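Local structure of nucleoside 2-deoxyribosyltransferase (Enterococcus faecalis, 7M5H) at residues 52-56 and 57-61; 130-134 and 135-139. The protein probably acts as a nucleoside 2-deoxyribosyltransferase-family enzyme, perhaps hydrolysing the N-glycosidic bond of 5-hydroxymethyl-dUMP, as a tetramer of Rossmann-fold subunits. All blocks are in the same frame, centred on the assembly; numbering follows the deposited sequence.

Contact 1 (52-56 and 57-61); sequences AYADS and KMIAL
The backbone runs extended through Y53 and A54, then turns at D55 into helix 56-68, whose first turn closes with I59 N donating to D55 O (2.9 Å) and A60 N to S56 O. D55 is the N-cap of this helix. With CG set between the backbone N and the carbonyl carbon (chi1 69°), its carboxylate folds over the helix start, and D55 OD1 accepts from M58 N at 3.3 Å. That bond is long but nearly straight (169°). Aspartate suits the place: it is short enough to reach an amide of the first turn, and its charge would probably be favoured by the positive end of the helix dipole. Its other oxygen, OD2, takes a weak bond from a water, which also accepts from K57 NZ at 3.0 Å. K57, bent at chi3 and chi4 to reach the water, thus meets the carboxylate indirectly, its NZ staying 4.5 Å from D55 OD2.

M58 is a selenomethionine deposited in two conformers; in one of these its SE lies beside the small A54. The buried S56 OG is hydrogen-bonded to E126 of the third subunit. A54 and I59 occupy the positions of a hydrophobic staple, but with one methyl offered by alanine the touch is loose: A54 CB stands 4.2 Å from I59 CG1, while I59 CD1 lies 3.3 Å from A54 O.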
loop_
_atom_site.group_PDB
_atom_site.type_symbol
_atom_site.label_atom_id
_atom_site.label_comp_id
_atom_site.label_asym_id
_atom_site.label_seq_id
_atom_site.Cartn_x
_atom_site.Cartn_y
_atom_site.Cartn_z
ATOM N N ALA B 52 -15.294 -2.443 -25.113
ATOM C CA ALA B 52 -14.046 -1.695 -25.140
ATOM C C ALA B 52 -13.015 -2.328 -24.216
ATOM O O ALA B 52 -13.331 -2.741 -23.096
ATOM C CB ALA B 52 -14.289 -0.241 -24.737
ATOM N N TYR B 53 -11.775 -2.400 -24.693
ATOM C CA TYR B 53 -10.680 -2.951 -23.909
ATOM C C TYR B 53 -9.366 -2.342 -24.375
ATOM O O TYR B 53 -9.138 -2.182 -25.576
ATOM C CB TYR B 53 -10.612 -4.479 -24.020
ATOM C CG TYR B 53 -9.333 -5.066 -23.463
ATOM C CD1 TYR B 53 -9.148 -5.209 -22.093
ATOM C CD2 TYR B 53 -8.307 -5.474 -24.308
ATOM C CE1 TYR B 53 -7.977 -5.740 -21.581
ATOM C CE2 TYR B 53 -7.135 -6.005 -23.806
ATOM C CZ TYR B 53 -6.975 -6.137 -22.442
ATOM O OH TYR B 53 -5.810 -6.668 -21.941
ATOM N N ALA B 54 -8.507 -2.014 -23.412
ATOM C CA ALA B 54 -7.170 -1.500 -23.683
ATOM C C ALA B 54 -6.211 -2.145 -22.696
ATOM O O ALA B 54 -6.410 -2.037 -21.482
ATOM C CB ALA B 54 -7.129 0.026 -23.566
ATOM N N ASP B 55 -5.181 -2.819 -23.208
ATOM C CA ASP B 55 -4.244 -3.510 -22.337
ATOM C C ASP B 55 -3.228 -2.521 -21.764
ATOM O O ASP B 55 -3.262 -1.320 -22.046
ATOM C CB ASP B 55 -3.571 -4.668 -23.079
ATOM C CG ASP B 55 -2.615 -4.213 -24.176
ATOM O OD1 ASP B 55 -2.539 -3.006 -24.473
ATOM O OD2 ASP B 55 -1.927 -5.084 -24.748
ATOM N N SER B 56 -2.302 -3.042 -20.954
ATOM C CA SER B 56 -1.404 -2.178 -20.191
ATOM C C SER B 56 -0.536 -1.318 -21.101
ATOM O O SER B 56 -0.240 -0.163 -20.774
ATOM C CB SER B 56 -0.529 -3.018 -19.261
ATOM O OG SER B 56 0.359 -3.836 -20.003
ATOM N N LYS B 57 -0.119 -1.859 -22.247
ATOM C CA LYS B 57 0.755 -1.105 -23.141
ATOM C C LYS B 57 0.051 0.130 -23.692
ATOM O O LYS B 57 0.622 1.227 -23.705
ATOM C CB LYS B 57 1.256 -2.001 -24.275
ATOM C CG LYS B 57 2.492 -2.806 -23.906
ATOM C CD LYS B 57 3.229 -3.325 -25.134
ATOM C CE LYS B 57 2.535 -4.527 -25.749
ATOM N NZ LYS B 57 2.533 -5.702 -24.834
HETATM N N MSE B 58 -1.193 -0.013 -24.142
HETATM C CA MSE B 58 -1.895 1.152 -24.682
HETATM C C MSE B 58 -2.468 2.038 -23.573
HETATM O O MSE B 58 -2.798 3.199 -23.812
HETATM C CB MSE B 58 -2.998 0.732 -25.662
HETATM C CG MSE B 58 -3.927 -0.369 -25.201
HETATM SE SE MSE B 58 -5.193 -0.841 -26.616
HETATM C CE MSE B 58 -5.129 -2.786 -26.486
ATOM N N ILE B 59 -2.577 1.496 -22.358
ATOM C CA ILE B 59 -2.916 2.333 -21.209
ATOM C C ILE B 59 -1.749 3.248 -20.866
ATOM O O ILE B 59 -1.913 4.463 -20.700
ATOM C CB ILE B 59 -3.320 1.465 -20.004
ATOM C CG1 ILE B 59 -4.685 0.814 -20.236
ATOM C CG2 ILE B 59 -3.339 2.299 -18.730
ATOM C CD1 ILE B 59 -5.091 -0.145 -19.138
ATOM N N ALA B 60 -0.546 2.677 -20.767
ATOM C CA ALA B 60 0.629 3.478 -20.441
ATOM C C ALA B 60 0.951 4.466 -21.553
ATOM O O ALA B 60 1.311 5.616 -21.281
ATOM C CB ALA B 60 1.825 2.568 -20.169
ATOM N N LEU B 61 0.826 4.037 -22.811
ATOM C CA LEU B 61 1.142 4.925 -23.924
ATOM C C LEU B 61 0.187 6.110 -23.970
ATOM O O LEU B 61 0.614 7.255 -24.159
ATOM C CB LEU B 61 1.105 4.153 -25.244
ATOM C CG LEU B 61 1.504 4.960 -26.480
ATOM C CD1 LEU B 61 2.905 5.525 -26.313
ATOM C CD2 LEU B 61 1.416 4.114 -27.739
HETATM O O HOH W 1 0.134 -5.220 -23.084
#

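Contact 2 (130-134 and 135-139); sequences HYLNL and YTVGL. With EDO (1,2-ethanediol), chain E.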
loop_
_atom_site.group_PDB
_atom_site.type_symbol
_atom_site.label_atom_id
_atom_site.label_comp_id
_atom_site.label_asym_id
_atom_site.label_seq_id
_atom_site.Cartn_x
_atom_site.Cartn_y
_atom_site.Cartn_z
ATOM N N HIS B 130 4.196 9.892 9.154
ATOM C CA HIS B 130 3.905 9.210 7.901
ATOM C C HIS B 130 5.121 9.255 6.979
ATOM O O HIS B 130 5.910 10.203 7.000
ATOM C CB HIS B 130 2.690 9.856 7.231
ATOM C CG HIS B 130 2.311 9.238 5.923
ATOM N ND1 HIS B 130 2.640 9.805 4.710
ATOM C CD2 HIS B 130 1.616 8.111 5.636
ATOM C CE1 HIS B 130 2.172 9.050 3.733
ATOM N NE2 HIS B 130 1.546 8.016 4.268
ATOM N N TYR B 131 5.277 8.207 6.174
ATOM C CA TYR B 131 6.463 8.023 5.350
ATOM C C TYR B 131 6.114 8.075 3.869
ATOM O O TYR B 131 5.134 7.467 3.426
ATOM C CB TYR B 131 7.156 6.690 5.667
ATOM C CG TYR B 131 8.293 6.360 4.721
ATOM C CD1 TYR B 131 9.558 6.901 4.910
ATOM C CD2 TYR B 131 8.098 5.511 3.639
ATOM C CE1 TYR B 131 10.599 6.605 4.046
ATOM C CE2 TYR B 131 9.130 5.212 2.770
ATOM C CZ TYR B 131 10.378 5.759 2.977
ATOM O OH TYR B 131 11.406 5.459 2.111
ATOM N N LEU B 132 6.934 8.802 3.112
ATOM C CA LEU B 132 6.901 8.824 1.657
ATOM C C LEU B 132 8.227 8.292 1.134
ATOM O O LEU B 132 9.287 8.623 1.675
ATOM C CB LEU B 132 6.684 10.245 1.114
ATOM C CG LEU B 132 5.429 11.039 1.473
ATOM C CD1 LEU B 132 5.657 12.514 1.174
ATOM C CD2 LEU B 132 4.231 10.520 0.702
ATOM N N ASN B 133 8.172 7.476 0.084
ATOM C CA ASN B 133 9.399 6.983 -0.530
ATOM C C ASN B 133 10.255 8.160 -0.982
ATOM O O ASN B 133 9.827 8.973 -1.807
ATOM C CB ASN B 133 9.081 6.066 -1.709
ATOM C CG ASN B 133 10.321 5.402 -2.277
ATOM O OD1 ASN B 133 11.041 5.994 -3.080
ATOM N ND2 ASN B 133 10.582 4.169 -1.854
ATOM N N LEU B 134 11.463 8.256 -0.428
ATOM C CA LEU B 134 12.288 9.440 -0.625
ATOM C C LEU B 134 12.943 9.495 -1.997
ATOM O O LEU B 134 13.424 10.563 -2.390
ATOM C CB LEU B 134 13.358 9.520 0.463
ATOM C CG LEU B 134 12.799 9.786 1.862
ATOM C CD1 LEU B 134 13.922 9.919 2.868
ATOM C CD2 LEU B 134 11.928 11.031 1.855
ATOM N N TYR B 135 12.988 8.382 -2.731
ATOM C CA TYR B 135 13.460 8.459 -4.109
ATOM C C TYR B 135 12.462 9.218 -4.974
ATOM O O TYR B 135 12.842 10.107 -5.744
ATOM C CB TYR B 135 13.710 7.063 -4.680
ATOM C CG TYR B 135 14.132 7.106 -6.134
ATOM C CD1 TYR B 135 15.416 7.494 -6.490
ATOM C CD2 TYR B 135 13.241 6.782 -7.149
ATOM C CE1 TYR B 135 15.805 7.551 -7.815
ATOM C CE2 TYR B 135 13.623 6.834 -8.479
ATOM C CZ TYR B 135 14.906 7.217 -8.805
ATOM O OH TYR B 135 15.296 7.274 -10.121
ATOM N N THR B 136 11.175 8.881 -4.853
ATOM C CA THR B 136 10.145 9.601 -5.592
ATOM C C THR B 136 10.115 11.074 -5.201
ATOM O O THR B 136 10.013 11.952 -6.065
ATOM C CB THR B 136 8.779 8.959 -5.350
ATOM O OG1 THR B 136 8.844 7.559 -5.657
ATOM C CG2 THR B 136 7.720 9.614 -6.227
ATOM N N VAL B 137 10.209 11.361 -3.900
ATOM C CA VAL B 137 10.215 12.746 -3.438
ATOM C C VAL B 137 11.417 13.492 -4.004
ATOM O O VAL B 137 11.296 14.632 -4.468
ATOM C CB VAL B 137 10.194 12.796 -1.899
ATOM C CG1 VAL B 137 10.477 14.208 -1.406
ATOM C CG2 VAL B 137 8.854 12.304 -1.374
ATOM N N GLY B 138 12.592 12.861 -3.980
ATOM C CA GLY B 138 13.790 13.530 -4.458
ATOM C C GLY B 138 13.700 13.927 -5.919
ATOM O O GLY B 138 14.162 15.003 -6.306
ATOM N N LEU B 139 13.098 13.069 -6.747
ATOM C CA LEU B 139 12.930 13.402 -8.161
ATOM C C LEU B 139 12.092 14.662 -8.334
ATOM O O LEU B 139 12.342 15.466 -9.239
ATOM C CB LEU B 139 12.292 12.229 -8.907
ATOM C CG LEU B 139 13.127 10.954 -9.049
ATOM C CD1 LEU B 139 12.377 9.909 -9.858
ATOM C CD2 LEU B 139 14.468 11.263 -9.692
HETATM C C1 EDO E . 15.503 4.549 -0.248
HETATM O O1 EDO E . 15.833 5.471 0.796
HETATM C C2 EDO E . 14.186 4.968 -0.893
HETATM O O2 EDO E . 13.911 4.117 -2.012
#
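N133 and Y135 lie side by side and point the same way, their amide and ring planes 81° apart, at the N-cap of helix 134-141. Because N133 carries CG opposite its own backbone N (chi1 -173°), the amide oxygen swings back over the helix start. There N133 OD1 accepts weakly from two amides, Y135 N at 3.1 Å and T136 N at 3.4 Å, sharing one oxygen between neighbouring N-H groups. Asparagine fits because the amide's two ends do different work: OD1 caps the helix, while ND2 faces away and donates weakly to O2 of a bound 1,2-ethanediol and to a glycerol, both probably from the crystallisation liquor. Y135 CB approaches the capping oxygen, N133 OD1, to 3.3 Å. Its ring leads away from the cap toward the second subunit, with L139 CG over one face near the rim, and its hydroxyl bonds T64 of the second subunit; T136 OG1 likewise bonds S88 there.

On the apolar side, L132 and V137 flank the cap as a hydrophobic staple, the residue before the N-cap meeting the fourth of the helix. Their side chains cross at about a right angle, and branched aliphatic groups suit this buried spot, where A125 of the fourth subunit packs on both. The backbone closes the turn through V137 N to N133 O (3.2 Å) and G138 N to L134 O (2.9 Å). The staple itself rests on V137 CG2, which comes within 3.9 Å of L132 CB and 3.5 Å of N133 O.

Both contacts are helix starts, one capped by a carboxylate and the other by an amide, and within one chain they stay apart: their centres are 28 Å from each other and their nearest atoms about 16 Å. They come together across the tetramer instead. I59 and A60 of contact 1 pack on L134 and G138 of the second subunit, residues of that copy's contact 2, and T64, which A60 O binds, corresponds to the residue that Y135 meets in the neighbouring copy. Bound 1,2-ethanediol, probably from the crystallisation liquor, lies about 4 Å from the I59 side chain and also beside N133, but this marks no known substrate site.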